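Local coordinates for protein aminoglycoside phosphotransferase (Mycobacterium smegmatis, PDB 6EF6) that phosphorylates (S)-1-amino-2-propanol as the kinase of the aminoacetone utilization microcompartment, with a fold related to aminoglycoside phosphotransferases and protein kinases, at residues S52-Y57 against R69-D74; P100-A105 against H125-E130; D231-N236 against V250-D255. One frame throughout, in Å; residues are numbered along the deposited sequence.

Interaction 1: residues S52-Y57 against R69-D74; sequences SENATY and RVHRQD. With BEZ (benzoic acid), chain B; JFN ((2R)-1-methoxypropan-2-amine), chain C.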
loop_
_atom_site.group_PDB
_atom_site.type_symbol
_atom_site.label_atom_id
_atom_site.label_comp_id
_atom_site.label_asym_id
_atom_site.label_seq_id
_atom_site.Cartn_x
_atom_site.Cartn_y
_atom_site.Cartn_z
ATOM N N SER A 52 -0.296 -2.483 8.868
ATOM C CA SER A 52 -1.534 -2.644 8.109
ATOM C C SER A 52 -2.703 -1.838 8.656
ATOM O O SER A 52 -2.756 -1.577 9.845
ATOM C CB SER A 52 -1.922 -4.126 8.027
ATOM O OG SER A 52 -3.237 -4.275 7.538
ATOM N N GLU A 53 -3.673 -1.492 7.808
ATOM C CA GLU A 53 -4.955 -0.984 8.296
ATOM C C GLU A 53 -5.827 -2.091 8.886
ATOM O O GLU A 53 -6.786 -1.798 9.609
ATOM C CB GLU A 53 -5.732 -0.344 7.147
ATOM C CG GLU A 53 -5.554 1.142 6.976
ATOM C CD GLU A 53 -6.810 1.795 6.410
ATOM O OE1 GLU A 53 -7.794 1.957 7.165
ATOM O OE2 GLU A 53 -6.818 2.128 5.204
ATOM N N ASN A 54 -5.542 -3.345 8.567
ATOM C CA ASN A 54 -6.197 -4.477 9.198
ATOM C C ASN A 54 -5.494 -4.760 10.522
ATOM O O ASN A 54 -4.344 -4.354 10.742
ATOM C CB ASN A 54 -6.101 -5.701 8.270
ATOM C CG ASN A 54 -6.691 -5.426 6.890
ATOM O OD1 ASN A 54 -7.860 -5.098 6.758
ATOM N ND2 ASN A 54 -5.863 -5.493 5.867
ATOM N N ALA A 55 -6.188 -5.448 11.413
ATOM C CA ALA A 55 -5.587 -5.863 12.676
ATOM C C ALA A 55 -4.709 -7.080 12.408
ATOM O O ALA A 55 -5.204 -8.113 11.959
ATOM C CB ALA A 55 -6.694 -6.190 13.676
ATOM N N THR A 56 -3.410 -6.965 12.673
ATOM C CA THR A 56 -2.448 -8.032 12.426
ATOM C C THR A 56 -1.744 -8.379 13.731
ATOM O O THR A 56 -1.366 -7.478 14.485
ATOM C CB THR A 56 -1.442 -7.568 11.365
ATOM O OG1 THR A 56 -2.138 -7.331 10.120
ATOM C CG2 THR A 56 -0.359 -8.630 11.120
ATOM N N TYR A 57 -1.662 -9.673 14.043
ATOM C CA TYR A 57 -1.202 -10.144 15.343
ATOM C C TYR A 57 -0.031 -11.098 15.190
ATOM O O TYR A 57 -0.034 -11.979 14.320
ATOM C CB TYR A 57 -2.307 -10.908 16.073
ATOM C CG TYR A 57 -3.537 -10.081 16.377
ATOM C CD1 TYR A 57 -4.569 -9.987 15.462
ATOM C CD2 TYR A 57 -3.660 -9.384 17.581
ATOM C CE1 TYR A 57 -5.695 -9.241 15.731
ATOM C CE2 TYR A 57 -4.780 -8.626 17.848
ATOM C CZ TYR A 57 -5.796 -8.561 16.915
ATOM O OH TYR A 57 -6.894 -7.789 17.202
ATOM N N ARG A 69 -3.736 -12.117 10.203
ATOM C CA ARG A 69 -4.310 -10.881 9.681
ATOM C C ARG A 69 -5.840 -10.948 9.709
ATOM O O ARG A 69 -6.439 -11.781 9.014
ATOM C CB ARG A 69 -3.834 -10.663 8.243
ATOM C CG ARG A 69 -4.392 -9.423 7.571
ATOM C CD ARG A 69 -3.786 -9.268 6.175
ATOM N NE ARG A 69 -4.380 -10.190 5.231
ATOM C CZ ARG A 69 -4.040 -10.245 3.941
ATOM N NH1 ARG A 69 -3.040 -9.493 3.463
ATOM N NH2 ARG A 69 -4.720 -11.035 3.145
ATOM N N VAL A 70 -6.476 -10.067 10.477
ATOM C CA VAL A 70 -7.938 -9.989 10.548
ATOM C C VAL A 70 -8.395 -8.836 9.650
ATOM O O VAL A 70 -8.121 -7.668 9.930
ATOM C CB VAL A 70 -8.426 -9.795 11.989
ATOM C CG1 VAL A 70 -9.963 -9.645 12.036
ATOM C CG2 VAL A 70 -8.009 -10.965 12.878
ATOM N N HIS A 71 -9.111 -9.143 8.570
ATOM C CA HIS A 71 -9.481 -8.116 7.601
ATOM C C HIS A 71 -10.562 -7.212 8.158
ATOM O O HIS A 71 -11.522 -7.663 8.796
ATOM C CB HIS A 71 -9.980 -8.774 6.320
ATOM C CG HIS A 71 -8.889 -9.365 5.497
ATOM N ND1 HIS A 71 -8.328 -8.692 4.438
ATOM C CD2 HIS A 71 -8.238 -10.546 5.580
ATOM C CE1 HIS A 71 -7.366 -9.436 3.915
ATOM N NE2 HIS A 71 -7.307 -10.578 4.575
ATOM N N ARG A 72 -10.399 -5.916 7.937
ATOM C CA ARG A 72 -11.431 -5.014 8.370
ATOM C C ARG A 72 -12.725 -5.272 7.598
ATOM O O ARG A 72 -12.750 -5.927 6.554
ATOM C CB ARG A 72 -10.967 -3.567 8.302
ATOM C CG ARG A 72 -10.638 -3.083 6.944
ATOM C CD ARG A 72 -10.132 -1.665 7.091
ATOM N NE ARG A 72 -9.958 -0.997 5.814
ATOM C CZ ARG A 72 -8.875 -1.113 5.056
ATOM N NH1 ARG A 72 -8.801 -0.454 3.910
ATOM N NH2 ARG A 72 -7.866 -1.881 5.447
ATOM N N GLN A 73 -13.822 -4.809 8.184
ATOM C CA GLN A 73 -15.141 -5.104 7.657
ATOM C C GLN A 73 -15.351 -4.400 6.325
ATOM O O GLN A 73 -14.934 -3.258 6.138
ATOM C CB GLN A 73 -16.202 -4.636 8.664
ATOM C CG GLN A 73 -17.612 -4.621 8.122
ATOM C CD GLN A 73 -18.614 -4.095 9.130
ATOM O OE1 GLN A 73 -18.544 -4.418 10.316
ATOM N NE2 GLN A 73 -19.545 -3.267 8.661
ATOM N N ASP A 74 -15.971 -5.106 5.383
ATOM C CA ASP A 74 -16.573 -4.563 4.172
ATOM C C ASP A 74 -15.567 -4.188 3.079
ATOM O O ASP A 74 -15.991 -3.842 1.978
ATOM C CB ASP A 74 -17.503 -3.363 4.439
ATOM C CG ASP A 74 -18.820 -3.783 5.073
ATOM O OD1 ASP A 74 -19.323 -4.874 4.723
ATOM O OD2 ASP A 74 -19.341 -3.037 5.931
HETATM C C BEZ B . -0.296 -8.370 5.945
HETATM O O1 BEZ B . -0.610 -8.695 4.800
HETATM O O2 BEZ B . -0.989 -7.509 6.559
HETATM C C1 BEZ B . 0.903 -9.008 6.560
HETATM C C2 BEZ B . 1.536 -8.415 7.636
HETATM C C3 BEZ B . 2.651 -9.028 8.197
HETATM C C4 BEZ B . 3.131 -10.218 7.667
HETATM C C5 BEZ B . 2.487 -10.811 6.585
HETATM C C6 BEZ B . 1.384 -10.196 6.032
HETATM C C07 JFN C . -2.347 4.322 7.475
HETATM C C08 JFN C . -3.935 3.994 4.144
HETATM C C09 JFN C . -2.885 4.126 5.239
HETATM C C15 JFN C . -3.242 3.673 2.830
HETATM N N04 JFN C . -4.808 2.875 4.413
HETATM O O02 JFN C . -3.321 4.555 6.486
HETATM O O HOH W 1 -9.046 -5.864 4.244
HETATM O O HOH W 2 -9.268 -5.482 11.186
#
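N54 reaches across to the backbone of R72: its OD1 accepts R72 N at 2.9 Å, with an N-H...O angle of 172° and the donor tilted from the amide's carbonyl plane. CG lies anti to the carbonyl carbon, beside the backbone N (chi1 -56°), which carries the amide past V70 O to the loop that follows the strand. A water bridges the same OD1 to H71 ND1, and ND2 is hydrogen-bonded to D254, so both ends of this buried amide have partners. The turn leading in is set by S52, whose OG accepts N54 N at 2.7 Å in an ST turn.

As modelled, the E53 carboxylate stacks over one face of the R72 guanidinium, with E53 CD 3.8 Å above its centre. E53 OE2 lies well out of the guanidinium plane, so only charge attraction is meant; the place of this oxygen is less sure, which leaves the charge pair doubtful in detail.

On the strands, V70 N donates to A55 O at 2.8 Å, whereas the return bond from A55 N to V70 O is weak and a water joins those two atoms as well. T56 and R69 form the next, non-hydrogen-bonded pair. R69 bends at chi3 (76°), bringing NH1 to O1 of the benzoic acid at 2.9 Å while NH2 makes a salt bridge with E84. R69, on strand 64-70 and bridged to E84 of helix 78-94, recalls the strand-lysine/helix-glutamate pair of protein kinases, and the antiparallel hairpin 55-61/64-70 is consistent with the nucleotide-binding N-lobe of that fold.

Interaction 2: residues P100-A105 against H125-E130; sequences PTVVPA and HVVHFE. With BEZ (benzoic acid), chain B.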
loop_
_atom_site.group_PDB
_atom_site.type_symbol
_atom_site.label_atom_id
_atom_site.label_comp_id
_atom_site.label_asym_id
_atom_site.label_seq_id
_atom_site.Cartn_x
_atom_site.Cartn_y
_atom_site.Cartn_z
ATOM N N PRO A 100 5.059 -12.954 1.915
ATOM C CA PRO A 100 4.561 -13.861 2.959
ATOM C C PRO A 100 4.106 -15.192 2.392
ATOM O O PRO A 100 3.663 -15.287 1.246
ATOM C CB PRO A 100 3.367 -13.108 3.550
ATOM C CG PRO A 100 3.585 -11.631 3.126
ATOM C CD PRO A 100 4.184 -11.774 1.767
ATOM N N THR A 101 4.192 -16.218 3.242
ATOM C CA THR A 101 3.707 -17.559 2.942
ATOM C C THR A 101 2.444 -17.836 3.742
ATOM O O THR A 101 2.440 -17.736 4.971
ATOM C CB THR A 101 4.748 -18.610 3.312
ATOM O OG1 THR A 101 5.943 -18.399 2.541
ATOM C CG2 THR A 101 4.229 -19.994 3.008
ATOM N N VAL A 102 1.378 -18.217 3.047
ATOM C CA VAL A 102 0.118 -18.471 3.715
ATOM C C VAL A 102 0.201 -19.785 4.494
ATOM O O VAL A 102 0.782 -20.774 4.025
ATOM C CB VAL A 102 -1.007 -18.502 2.664
ATOM C CG1 VAL A 102 -2.305 -19.018 3.304
ATOM C CG2 VAL A 102 -1.226 -17.147 2.077
ATOM N N VAL A 103 -0.365 -19.792 5.697
ATOM C CA VAL A 103 -0.546 -21.012 6.493
ATOM C C VAL A 103 -1.987 -21.473 6.291
ATOM O O VAL A 103 -2.908 -20.785 6.749
ATOM C CB VAL A 103 -0.274 -20.742 7.978
ATOM C CG1 VAL A 103 -0.625 -21.970 8.853
ATOM C CG2 VAL A 103 1.148 -20.364 8.167
ATOM N N PRO A 104 -2.228 -22.594 5.629
ATOM C CA PRO A 104 -3.615 -23.042 5.482
ATOM C C PRO A 104 -4.222 -23.475 6.804
ATOM O O PRO A 104 -3.532 -23.931 7.722
ATOM C CB PRO A 104 -3.513 -24.231 4.519
ATOM C CG PRO A 104 -2.237 -24.000 3.772
ATOM C CD PRO A 104 -1.316 -23.387 4.788
ATOM N N ALA A 105 -5.538 -23.317 6.876
ATOM C CA ALA A 105 -6.311 -23.751 8.031
ATOM C C ALA A 105 -6.355 -25.273 8.076
ATOM O O ALA A 105 -5.835 -25.964 7.183
ATOM C CB ALA A 105 -7.726 -23.190 7.965
ATOM N N HIS A 125 -13.110 -11.948 7.549
ATOM C CA HIS A 125 -12.146 -12.822 6.903
ATOM C C HIS A 125 -10.778 -12.693 7.566
ATOM O O HIS A 125 -10.374 -11.604 8.008
ATOM C CB HIS A 125 -12.077 -12.501 5.404
ATOM C CG HIS A 125 -13.427 -12.303 4.786
ATOM N ND1 HIS A 125 -14.412 -13.269 4.823
ATOM C CD2 HIS A 125 -13.969 -11.237 4.149
ATOM C CE1 HIS A 125 -15.502 -12.805 4.240
ATOM N NE2 HIS A 125 -15.254 -11.581 3.808
ATOM N N VAL A 126 -10.077 -13.821 7.644
ATOM C CA VAL A 126 -8.797 -13.929 8.323
ATOM C C VAL A 126 -7.840 -14.704 7.424
ATOM O O VAL A 126 -8.239 -15.674 6.779
ATOM C CB VAL A 126 -9.006 -14.636 9.684
ATOM C CG1 VAL A 126 -7.719 -14.743 10.406
ATOM C CG2 VAL A 126 -10.039 -13.858 10.524
ATOM N N VAL A 127 -6.583 -14.272 7.364
ATOM C CA VAL A 127 -5.521 -15.036 6.706
ATOM C C VAL A 127 -4.357 -15.191 7.682
ATOM O O VAL A 127 -4.004 -14.249 8.398
ATOM C CB VAL A 127 -5.062 -14.400 5.365
ATOM C CG1 VAL A 127 -4.022 -15.281 4.723
ATOM C CG2 VAL A 127 -6.225 -14.178 4.451
ATOM N N HIS A 128 -3.784 -16.391 7.740
ATOM C CA HIS A 128 -2.665 -16.734 8.612
ATOM C C HIS A 128 -1.410 -16.852 7.761
ATOM O O HIS A 128 -1.443 -17.483 6.699
ATOM C CB HIS A 128 -2.977 -18.055 9.309
ATOM C CG HIS A 128 -2.110 -18.378 10.486
ATOM N ND1 HIS A 128 -2.306 -19.525 11.226
ATOM C CD2 HIS A 128 -1.093 -17.717 11.087
ATOM C CE1 HIS A 128 -1.437 -19.571 12.216
ATOM N NE2 HIS A 128 -0.695 -18.482 12.166
ATOM N N PHE A 129 -0.321 -16.219 8.188
ATOM C CA PHE A 129 0.946 -16.252 7.468
ATOM C C PHE A 129 2.065 -16.793 8.354
ATOM O O PHE A 129 2.019 -16.659 9.585
ATOM C CB PHE A 129 1.347 -14.826 7.027
ATOM C CG PHE A 129 0.378 -14.177 6.059
ATOM C CD1 PHE A 129 0.397 -14.505 4.707
ATOM C CD2 PHE A 129 -0.529 -13.210 6.503
ATOM C CE1 PHE A 129 -0.481 -13.880 3.811
ATOM C CE2 PHE A 129 -1.418 -12.597 5.633
ATOM C CZ PHE A 129 -1.378 -12.908 4.270
ATOM N N GLU A 130 3.115 -17.333 7.719
ATOM C CA GLU A 130 4.300 -17.730 8.461
ATOM C C GLU A 130 4.993 -16.489 9.007
ATOM O O GLU A 130 4.807 -15.369 8.509
ATOM C CB GLU A 130 5.261 -18.535 7.584
ATOM C CG GLU A 130 4.659 -19.841 7.072
ATOM C CD GLU A 130 5.656 -20.752 6.376
ATOM O OE1 GLU A 130 6.812 -20.338 6.153
ATOM O OE2 GLU A 130 5.267 -21.891 6.039
HETATM C C BEZ B . -0.296 -8.370 5.945
HETATM O O1 BEZ B . -0.610 -8.695 4.800
HETATM O O2 BEZ B . -0.989 -7.509 6.559
HETATM C C1 BEZ B . 0.903 -9.008 6.560
HETATM C C2 BEZ B . 1.536 -8.415 7.636
HETATM C C3 BEZ B . 2.651 -9.028 8.197
HETATM C C4 BEZ B . 3.131 -10.218 7.667
HETATM C C5 BEZ B . 2.487 -10.811 6.585
HETATM C C6 BEZ B . 1.384 -10.196 6.032
HETATM O O HOH W 3 5.218 -15.379 5.824
HETATM O O HOH W 4 2.591 -22.577 5.212
HETATM O O HOH W 5 -4.935 -18.754 6.389
#
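F129 presents its ring to the loop: P100 CB approaches F129 CD1 obliquely at 3.5 Å, and V102 CG2 meets F129 CE1, so the ring is bordered by aliphatic carbon. One face of the ring lies on the benzoic acid, C6 of the ligand standing 3.5 Å above the F129 ring plane and offset toward the rim; V127 CG1 lies over the opposite face. With CG anti to its carbonyl carbon (chi1 -63°), F129 turns the ring to the ligand side of the strand.

Farther along, V103 and H128 lie side by side and point the same way. V103 CB sits over a face of the imidazole, 4.2 Å from the H128 ring centroid and 25° off the normal, a CH-pi contact; H128 NE2 is hydrogen-bonded to S66.

Two backbone bonds flank the single bridge between V102 and F129. E130 N donates to T101 O at 2.9 Å, and V103 N to H128 O at 2.7 Å. Waters extend this join, linking T101 N to E130 O and V103 O to H128 N.

The chemistry thus divides: direct and water-mediated backbone bonds hold the loop to the strand, while P100 and F129 offer the ligand's ring an apolar surface.

Interaction 3: residues D231-N236 against V250-D255; sequences DLRLAN and VIDFDD. With NA (sodium ion), chain D; BEZ (benzoic acid), chain B.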
loop_
_atom_site.group_PDB
_atom_site.type_symbol
_atom_site.label_atom_id
_atom_site.label_comp_id
_atom_site.label_asym_id
_atom_site.label_seq_id
_atom_site.Cartn_x
_atom_site.Cartn_y
_atom_site.Cartn_z
ATOM N N ASP A 231 0.717 -0.193 -2.103
ATOM C CA ASP A 231 1.015 0.333 -0.759
ATOM C C ASP A 231 2.472 0.078 -0.397
ATOM O O ASP A 231 2.795 -0.411 0.696
ATOM C CB ASP A 231 0.040 -0.148 0.320
ATOM C CG ASP A 231 0.099 0.721 1.574
ATOM O OD1 ASP A 231 0.600 1.863 1.542
ATOM O OD2 ASP A 231 -0.304 0.169 2.634
ATOM N N LEU A 232 3.370 0.437 -1.306
ATOM C CA LEU A 232 4.805 0.160 -1.158
ATOM C C LEU A 232 5.538 1.280 -0.434
ATOM O O LEU A 232 6.541 1.843 -0.895
ATOM C CB LEU A 232 5.409 -0.128 -2.519
ATOM C CG LEU A 232 5.029 -1.492 -3.117
ATOM C CD1 LEU A 232 5.495 -1.600 -4.579
ATOM C CD2 LEU A 232 5.573 -2.634 -2.287
ATOM N N ARG A 233 5.010 1.548 0.739
ATOM C CA ARG A 233 5.663 2.377 1.749
ATOM C C ARG A 233 6.845 1.645 2.359
ATOM O O ARG A 233 6.846 0.417 2.448
ATOM C CB ARG A 233 4.697 2.614 2.902
ATOM C CG ARG A 233 3.596 3.499 2.529
ATOM C CD ARG A 233 2.687 3.777 3.706
ATOM N NE ARG A 233 1.747 2.690 3.963
ATOM C CZ ARG A 233 1.726 1.920 5.055
ATOM N NH1 ARG A 233 2.609 2.079 6.031
ATOM N NH2 ARG A 233 0.811 0.955 5.169
ATOM N N LEU A 234 7.855 2.396 2.841
ATOM C CA LEU A 234 8.999 1.762 3.472
ATOM C C LEU A 234 8.582 0.819 4.602
ATOM O O LEU A 234 9.186 -0.231 4.798
ATOM C CB LEU A 234 9.937 2.857 3.991
ATOM C CG LEU A 234 10.672 3.711 2.950
ATOM C CD1 LEU A 234 11.153 5.033 3.600
ATOM C CD2 LEU A 234 11.838 3.003 2.351
ATOM N N ALA A 235 7.547 1.212 5.364
ATOM C CA ALA A 235 7.102 0.420 6.500
ATOM C C ALA A 235 6.585 -0.956 6.115
ATOM O O ALA A 235 6.516 -1.820 6.979
ATOM C CB ALA A 235 5.957 1.167 7.206
ATOM N N ASN A 236 6.225 -1.167 4.845
ATOM C CA ASN A 236 5.727 -2.465 4.384
ATOM C C ASN A 236 6.821 -3.363 3.815
ATOM O O ASN A 236 6.514 -4.424 3.233
ATOM C CB ASN A 236 4.604 -2.263 3.369
ATOM C CG ASN A 236 3.288 -1.966 4.043
ATOM O OD1 ASN A 236 3.111 -2.253 5.231
ATOM N ND2 ASN A 236 2.370 -1.391 3.326
ATOM N N VAL A 250 8.264 -8.179 1.481
ATOM C CA VAL A 250 7.190 -7.251 1.177
ATOM C C VAL A 250 5.911 -7.791 1.788
ATOM O O VAL A 250 5.569 -8.961 1.566
ATOM C CB VAL A 250 7.010 -7.107 -0.341
ATOM C CG1 VAL A 250 5.898 -6.049 -0.634
ATOM C CG2 VAL A 250 8.308 -6.711 -1.012
ATOM N N ILE A 251 5.257 -6.976 2.628
ATOM C CA ILE A 251 4.046 -7.405 3.308
ATOM C C ILE A 251 2.878 -6.523 2.843
ATOM O O ILE A 251 3.039 -5.541 2.099
ATOM C CB ILE A 251 4.207 -7.367 4.846
ATOM C CG1 ILE A 251 4.406 -5.947 5.352
ATOM C CG2 ILE A 251 5.342 -8.287 5.284
ATOM C CD1 ILE A 251 4.053 -5.770 6.823
ATOM N N ASP A 252 1.676 -6.854 3.323
ATOM C CA ASP A 252 0.500 -5.992 3.195
ATOM C C ASP A 252 0.168 -5.687 1.738
ATOM O O ASP A 252 0.085 -4.535 1.314
ATOM C CB ASP A 252 0.666 -4.699 3.996
ATOM C CG ASP A 252 -0.632 -3.908 4.111
ATOM O OD1 ASP A 252 -1.685 -4.447 3.737
ATOM O OD2 ASP A 252 -0.578 -2.744 4.567
ATOM N N PHE A 253 -0.127 -6.775 1.016
ATOM C CA PHE A 253 -0.660 -6.709 -0.355
ATOM C C PHE A 253 -2.169 -6.402 -0.376
ATOM O O PHE A 253 -2.825 -6.591 -1.406
ATOM C CB PHE A 253 -0.334 -8.003 -1.146
ATOM C CG PHE A 253 1.069 -8.122 -1.629
ATOM C CD1 PHE A 253 2.130 -8.416 -0.756
ATOM C CD2 PHE A 253 1.353 -8.077 -2.988
ATOM C CE1 PHE A 253 3.420 -8.572 -1.224
ATOM C CE2 PHE A 253 2.661 -8.228 -3.434
ATOM C CZ PHE A 253 3.686 -8.477 -2.578
ATOM N N ASP A 254 -2.766 -5.989 0.750
ATOM C CA ASP A 254 -4.220 -5.926 0.797
ATOM C C ASP A 254 -4.817 -4.817 -0.071
ATOM O O ASP A 254 -6.026 -4.868 -0.301
ATOM C CB ASP A 254 -4.663 -5.732 2.251
ATOM C CG ASP A 254 -6.178 -5.911 2.444
ATOM O OD1 ASP A 254 -6.759 -6.944 2.047
ATOM O OD2 ASP A 254 -6.817 -5.008 3.047
ATOM N N ASP A 255 -4.061 -3.834 -0.511
ATOM C CA ASP A 255 -4.531 -2.820 -1.460
ATOM C C ASP A 255 -4.191 -3.165 -2.896
ATOM O O ASP A 255 -4.390 -2.359 -3.787
ATOM C CB ASP A 255 -4.048 -1.395 -1.134
ATOM C CG ASP A 255 -4.787 -0.739 -0.016
ATOM O OD1 ASP A 255 -5.879 -1.198 0.343
ATOM O OD2 ASP A 255 -4.187 0.247 0.513
HETATM NA NA NA D . -2.048 -0.885 3.500
HETATM C C BEZ B . -0.296 -8.370 5.945
HETATM O O1 BEZ B . -0.610 -8.695 4.800
HETATM O O2 BEZ B . -0.989 -7.509 6.559
HETATM C C1 BEZ B . 0.903 -9.008 6.560
HETATM C C2 BEZ B . 1.536 -8.415 7.636
HETATM C C3 BEZ B . 2.651 -9.028 8.197
HETATM C C4 BEZ B . 3.131 -10.218 7.667
HETATM C C5 BEZ B . 2.487 -10.811 6.585
HETATM C C6 BEZ B . 1.384 -10.196 6.032
HETATM O O HOH W 6 1.016 -1.973 6.385
HETATM O O HOH W 7 -2.425 -2.307 1.854
HETATM O O HOH W 8 -3.476 -2.362 4.876
HETATM O O HOH W 9 -3.565 0.409 3.111
#
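Two acidic side chains share one cation: D231 OD2 and D252 OD2 stand 3.5 Å apart and both bind the sodium ion, at 2.2 and 2.6 Å respectively. The two carboxylate planes are 80° apart, and each gives one oxygen to the metal. Three waters are also bound to the metal, and one of them donates to D255 OD2, while D255 OD1 is hydrogen-bonded to Y75.

In the conformer described, one of two, R233 grips D231 side-on: NE meets OD1 and NH2 meets OD2, each on the syn side and 22° out of the carboxylate plane. A bend at chi3 brings this guanidinium back to the acid. R310 adds a salt bridge to OD1.

N236 faces D252 across the contact. Its ND2 donates to D231 O at 2.8 Å, in the carbonyl plane, and the amide stands nearly perpendicular to the D252 carboxylate. The backbones join where I251 N donates to N236 O at 2.9 Å and 171°. I251 CD1 packs on benzoic acid, whose O1 receives a weak bond from D252 N.

The sequence DLRLAN, with D231 and N236, followed by D252 of VIDFDD, is consistent with the catalytic loop and metal-binding aspartate of the aminoglycoside phosphotransferase and protein-kinase fold, although here sodium is held by D231 and D252, and N236 is not among its ligands.

Overall arrangement
From the N terminus, interaction 1 closes first, drawing the start and end of the hairpin 55-61/64-70 together. Interaction 2 follows, bringing the loop after helix 78-94 back onto strand 124-130, and interaction 3 comes last, closing the excursion through strands 237-239 and 248-250. The three are in series, neither nested nor crossed. Interactions 1 and 2 share a sheet, since strands 64-70 and 124-130 are neighbours and R69 N lies 2.8 Å from V127 O. Interaction 3 meets interaction 1 through N54 ND2 and D254 OD2, 3.0 Å apart, and interaction 2 where P100 packs on V250. All three line the benzoic acid pocket between sheet and metal-site loops.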